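Local coordinates for succinate-semialdehyde dehydrogenase (Streptococcus pyogenes MGAS1882, PDB 4OGD), which probably oxidises succinic semialdehyde to succinate, using NADP+ as the cofactor, at residues L302-L315 with D336-A348. Residues are numbered along the deposited sequence; the frame is centred on the assembly and turned at random.
Sequences LAPLSSAQAKADVL and DHPGHFVMPTIIA
Lys311 and His340 reach their contact from different first torsions. In Lys311, CG stands anti to the backbone N (chi1 167°) and the chain beyond is fully extended, which carries it across the turn at 339-341; in His340, CG sits beside the backbone N (chi1 -46°), laying the imidazole against the start of the helix. One face of that ring is covered by backbone: Ala308 N lies 3.3 Å above the His340 ring plane, over its centre, with the carbonyl carbon of Ser307 nearer the rim, while Leu305 O comes in plane at the edge. Lys311 NZ gives a weak bond to Phe341 O (3.1 Å), and a water links the same ammonium to Gly339 O. At the centre of an inverse gamma turn, His340 accepts at its own O from Leu305 N (2.8 Å, N-H...O 150°), the donor standing above the carbonyl plane. Next along, Phe341 offers a ring face to Pro304 in a CH-pi contact: Pro304 CB lies 3.7 Å from the centroid of the Phe341 ring, almost on its normal. Another water ties Ala303 O to Val342 N. Val342 CG2 touches both Leu305 CD1 and Lys311 CG, each at 3.7 Å. Ser307 OG accepts from Ala310 N (3.0 Å), the signature of an N-cap. The contact thus joins N-capped helix 308-323 to the loop entering strand 345-348, next to edge strand 327-330 in the mixed sheet of this aldehyde dehydrogenase fold.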
loop_
_atom_site.group_PDB
_atom_site.type_symbol
_atom_site.label_atom_id
_atom_site.label_comp_id
_atom_site.label_asym_id
_atom_site.label_seq_id
_atom_site.Cartn_x
_atom_site.Cartn_y
_atom_site.Cartn_z
ATOM N N LEU A 302 -37.642 3.822 3.567
ATOM C CA LEU A 302 -36.695 3.353 4.579
ATOM C C LEU A 302 -36.709 1.829 4.654
ATOM O O LEU A 302 -37.741 1.220 4.957
ATOM C CB LEU A 302 -36.984 3.961 5.958
ATOM C CG LEU A 302 -35.930 3.600 7.011
ATOM C CD1 LEU A 302 -34.597 4.276 6.700
ATOM C CD2 LEU A 302 -36.400 3.967 8.402
ATOM N N ALA A 303 -35.560 1.218 4.374
ATOM C CA ALA A 303 -35.410 -0.232 4.367
ATOM C C ALA A 303 -35.170 -0.773 5.775
ATOM O O ALA A 303 -34.760 -0.027 6.667
ATOM C CB ALA A 303 -34.244 -0.628 3.440
ATOM N N PRO A 304 -35.444 -2.072 5.987
ATOM C CA PRO A 304 -34.999 -2.696 7.235
ATOM C C PRO A 304 -33.482 -2.813 7.199
ATOM O O PRO A 304 -32.909 -2.815 6.102
ATOM C CB PRO A 304 -35.619 -4.091 7.165
ATOM C CG PRO A 304 -35.712 -4.376 5.684
ATOM C CD PRO A 304 -36.032 -3.051 5.049
ATOM N N LEU A 305 -32.839 -2.917 8.357
ATOM C CA LEU A 305 -31.398 -3.154 8.384
ATOM C C LEU A 305 -31.086 -4.567 7.895
ATOM O O LEU A 305 -31.987 -5.403 7.765
ATOM C CB LEU A 305 -30.817 -2.908 9.778
ATOM C CG LEU A 305 -31.041 -1.522 10.391
ATOM C CD1 LEU A 305 -30.134 -1.322 11.608
ATOM C CD2 LEU A 305 -30.820 -0.419 9.377
ATOM N N SER A 306 -29.810 -4.846 7.647
ATOM C CA SER A 306 -29.417 -6.053 6.919
ATOM C C SER A 306 -29.470 -7.369 7.695
ATOM O O SER A 306 -29.440 -8.442 7.085
ATOM C CB SER A 306 -28.014 -5.876 6.336
ATOM O OG SER A 306 -27.067 -5.766 7.381
ATOM N N SER A 307 -29.533 -7.305 9.025
ATOM C CA SER A 307 -29.613 -8.523 9.831
ATOM C C SER A 307 -30.189 -8.221 11.207
ATOM O O SER A 307 -30.279 -7.067 11.607
ATOM C CB SER A 307 -28.234 -9.177 9.980
ATOM O OG SER A 307 -27.390 -8.413 10.834
ATOM N N ALA A 308 -30.567 -9.263 11.938
ATOM C CA ALA A 308 -31.061 -9.073 13.295
ATOM C C ALA A 308 -29.958 -8.504 14.178
ATOM O O ALA A 308 -30.217 -7.641 15.022
ATOM C CB ALA A 308 -31.572 -10.386 13.860
ATOM N N GLN A 309 -28.734 -8.983 13.978
ATOM C CA GLN A 309 -27.599 -8.488 14.755
ATOM C C GLN A 309 -27.325 -7.014 14.466
ATOM O O GLN A 309 -27.036 -6.245 15.380
ATOM C CB GLN A 309 -26.339 -9.320 14.512
ATOM C CG GLN A 309 -25.217 -8.988 15.491
ATOM C CD GLN A 309 -25.606 -9.288 16.929
ATOM O OE1 GLN A 309 -25.968 -10.416 17.261
ATOM N NE2 GLN A 309 -25.541 -8.276 17.787
ATOM N N ALA A 310 -27.414 -6.618 13.195
ATOM C CA ALA A 310 -27.203 -5.217 12.838
ATOM C C ALA A 310 -28.195 -4.325 13.581
ATOM O O ALA A 310 -27.821 -3.275 14.120
ATOM C CB ALA A 310 -27.318 -5.020 11.324
ATOM N N LYS A 311 -29.456 -4.747 13.613
ATOM C CA LYS A 311 -30.485 -4.004 14.335
ATOM C C LYS A 311 -30.183 -3.938 15.833
ATOM O O LYS A 311 -30.251 -2.868 16.440
ATOM C CB LYS A 311 -31.874 -4.614 14.081
ATOM C CG LYS A 311 -32.956 -4.108 15.044
ATOM C CD LYS A 311 -34.351 -4.517 14.589
ATOM C CE LYS A 311 -35.412 -4.143 15.630
ATOM N NZ LYS A 311 -36.808 -4.424 15.143
ATOM N N ALA A 312 -29.845 -5.082 16.425
ATOM C CA ALA A 312 -29.508 -5.126 17.846
ATOM C C ALA A 312 -28.352 -4.190 18.173
ATOM O O ALA A 312 -28.412 -3.426 19.145
ATOM C CB ALA A 312 -29.185 -6.544 18.279
ATOM N N ASP A 313 -27.307 -4.246 17.352
ATOM C CA ASP A 313 -26.132 -3.400 17.556
ATOM C C ASP A 313 -26.466 -1.911 17.494
ATOM O O ASP A 313 -25.990 -1.126 18.323
ATOM C CB ASP A 313 -25.041 -3.744 16.536
ATOM C CG ASP A 313 -24.445 -5.120 16.755
ATOM O OD1 ASP A 313 -24.671 -5.720 17.830
ATOM O OD2 ASP A 313 -23.732 -5.598 15.847
ATOM N N VAL A 314 -27.281 -1.518 16.517
ATOM C CA VAL A 314 -27.687 -0.122 16.394
ATOM C C VAL A 314 -28.536 0.322 17.589
ATOM O O VAL A 314 -28.324 1.398 18.137
ATOM C CB VAL A 314 -28.424 0.164 15.067
ATOM C CG1 VAL A 314 -29.077 1.541 15.102
ATOM C CG2 VAL A 314 -27.453 0.088 13.896
ATOM N N LEU A 315 -29.477 -0.520 18.005
ATOM C CA LEU A 315 -30.313 -0.189 19.159
ATOM C C LEU A 315 -29.465 -0.061 20.420
ATOM O O LEU A 315 -29.684 0.847 21.227
ATOM C CB LEU A 315 -31.417 -1.226 19.359
ATOM C CG LEU A 315 -32.503 -1.253 18.282
ATOM C CD1 LEU A 315 -33.470 -2.408 18.527
ATOM C CD2 LEU A 315 -33.245 0.064 18.193
ATOM N N ASP A 336 -42.687 -2.399 15.475
ATOM C CA ASP A 336 -43.183 -3.747 15.707
ATOM C C ASP A 336 -43.403 -4.461 14.378
ATOM O O ASP A 336 -44.457 -4.328 13.759
ATOM C CB ASP A 336 -44.481 -3.687 16.518
ATOM C CG ASP A 336 -45.122 -5.046 16.702
ATOM O OD1 ASP A 336 -44.390 -6.057 16.733
ATOM O OD2 ASP A 336 -46.365 -5.099 16.820
ATOM N N HIS A 337 -42.396 -5.215 13.944
ATOM C CA HIS A 337 -42.431 -5.913 12.663
ATOM C C HIS A 337 -41.314 -6.955 12.665
ATOM O O HIS A 337 -40.254 -6.719 13.241
ATOM C CB HIS A 337 -42.231 -4.916 11.518
ATOM C CG HIS A 337 -42.516 -5.483 10.161
ATOM N ND1 HIS A 337 -41.625 -6.290 9.487
ATOM C CD2 HIS A 337 -43.596 -5.362 9.355
ATOM C CE1 HIS A 337 -42.143 -6.644 8.325
ATOM N NE2 HIS A 337 -43.341 -6.095 8.221
ATOM N N PRO A 338 -41.544 -8.124 12.042
ATOM C CA PRO A 338 -40.505 -9.161 12.083
ATOM C C PRO A 338 -39.233 -8.793 11.321
ATOM O O PRO A 338 -38.181 -9.361 11.606
ATOM C CB PRO A 338 -41.183 -10.378 11.441
ATOM C CG PRO A 338 -42.354 -9.829 10.696
ATOM C CD PRO A 338 -42.802 -8.626 11.464
ATOM N N GLY A 339 -39.341 -7.867 10.372
ATOM C CA GLY A 339 -38.184 -7.375 9.640
ATOM C C GLY A 339 -37.266 -6.581 10.550
ATOM O O GLY A 339 -37.692 -6.095 11.589
ATOM N N HIS A 340 -36.005 -6.427 10.162
ATOM C CA HIS A 340 -35.028 -5.816 11.064
ATOM C C HIS A 340 -35.066 -4.288 11.059
ATOM O O HIS A 340 -34.048 -3.628 10.829
ATOM C CB HIS A 340 -33.628 -6.320 10.721
ATOM C CG HIS A 340 -33.563 -7.801 10.516
ATOM N ND1 HIS A 340 -33.977 -8.702 11.475
ATOM C CD2 HIS A 340 -33.156 -8.538 9.456
ATOM C CE1 HIS A 340 -33.817 -9.931 11.017
ATOM N NE2 HIS A 340 -33.320 -9.859 9.795
ATOM N N PHE A 341 -36.233 -3.720 11.345
ATOM C CA PHE A 341 -36.429 -2.272 11.249
ATOM C C PHE A 341 -35.958 -1.465 12.463
ATOM O O PHE A 341 -36.184 -1.847 13.617
ATOM C CB PHE A 341 -37.902 -1.953 10.982
ATOM C CG PHE A 341 -38.353 -2.283 9.584
ATOM C CD1 PHE A 341 -38.085 -1.414 8.540
ATOM C CD2 PHE A 341 -39.047 -3.453 9.320
ATOM C CE1 PHE A 341 -38.493 -1.702 7.254
ATOM C CE2 PHE A 341 -39.462 -3.758 8.031
ATOM C CZ PHE A 341 -39.184 -2.876 6.994
ATOM N N VAL A 342 -35.316 -0.335 12.181
ATOM C CA VAL A 342 -34.973 0.666 13.186
ATOM C C VAL A 342 -35.521 1.998 12.686
ATOM O O VAL A 342 -35.285 2.380 11.538
ATOM C CB VAL A 342 -33.432 0.756 13.381
ATOM C CG1 VAL A 342 -33.056 1.911 14.320
ATOM C CG2 VAL A 342 -32.885 -0.563 13.906
ATOM N N MET A 343 -36.283 2.708 13.514
ATOM C CA MET A 343 -36.831 3.980 13.050
ATOM C C MET A 343 -35.758 5.061 13.059
ATOM O O MET A 343 -34.817 4.994 13.855
ATOM C CB MET A 343 -38.052 4.416 13.872
ATOM C CG MET A 343 -37.748 5.243 15.102
ATOM S SD MET A 343 -39.272 5.884 15.847
ATOM C CE MET A 343 -39.577 7.326 14.837
ATOM N N PRO A 344 -35.878 6.041 12.153
ATOM C CA PRO A 344 -34.953 7.178 12.146
ATOM C C PRO A 344 -34.942 7.827 13.523
ATOM O O PRO A 344 -35.998 8.096 14.095
ATOM C CB PRO A 344 -35.563 8.115 11.107
ATOM C CG PRO A 344 -36.310 7.198 10.186
ATOM C CD PRO A 344 -36.892 6.154 11.091
ATOM N N THR A 345 -33.749 8.042 14.060
ATOM C CA THR A 345 -33.598 8.487 15.432
ATOM C C THR A 345 -32.558 9.598 15.421
ATOM O O THR A 345 -31.583 9.515 14.677
ATOM C CB THR A 345 -33.118 7.319 16.310
ATOM O OG1 THR A 345 -34.081 6.257 16.259
ATOM C CG2 THR A 345 -32.917 7.753 17.758
ATOM N N ILE A 346 -32.776 10.652 16.205
ATOM C CA ILE A 346 -31.820 11.747 16.273
ATOM C C ILE A 346 -31.353 11.913 17.707
ATOM O O ILE A 346 -32.172 11.974 18.623
ATOM C CB ILE A 346 -32.425 13.082 15.787
ATOM C CG1 ILE A 346 -32.941 12.932 14.353
ATOM C CG2 ILE A 346 -31.384 14.210 15.872
ATOM C CD1 ILE A 346 -33.742 14.117 13.845
ATOM N N ILE A 347 -30.040 11.971 17.896
ATOM C CA ILE A 347 -29.471 12.267 19.206
ATOM C C ILE A 347 -28.602 13.516 19.158
ATOM O O ILE A 347 -28.100 13.902 18.106
ATOM C CB ILE A 347 -28.635 11.103 19.746
ATOM C CG1 ILE A 347 -27.484 10.773 18.783
ATOM C CG2 ILE A 347 -29.526 9.894 20.002
ATOM C CD1 ILE A 347 -26.522 9.707 19.299
ATOM N N ALA A 348 -28.437 14.150 20.313
ATOM C CA ALA A 348 -27.573 15.314 20.432
ATOM C C ALA A 348 -26.942 15.291 21.817
ATOM O O ALA A 348 -27.095 14.316 22.555
ATOM C CB ALA A 348 -28.369 16.595 20.207
HETATM O O HOH W 1 -34.926 0.325 9.461
HETATM O O HOH W 2 -37.243 -7.116 14.290
#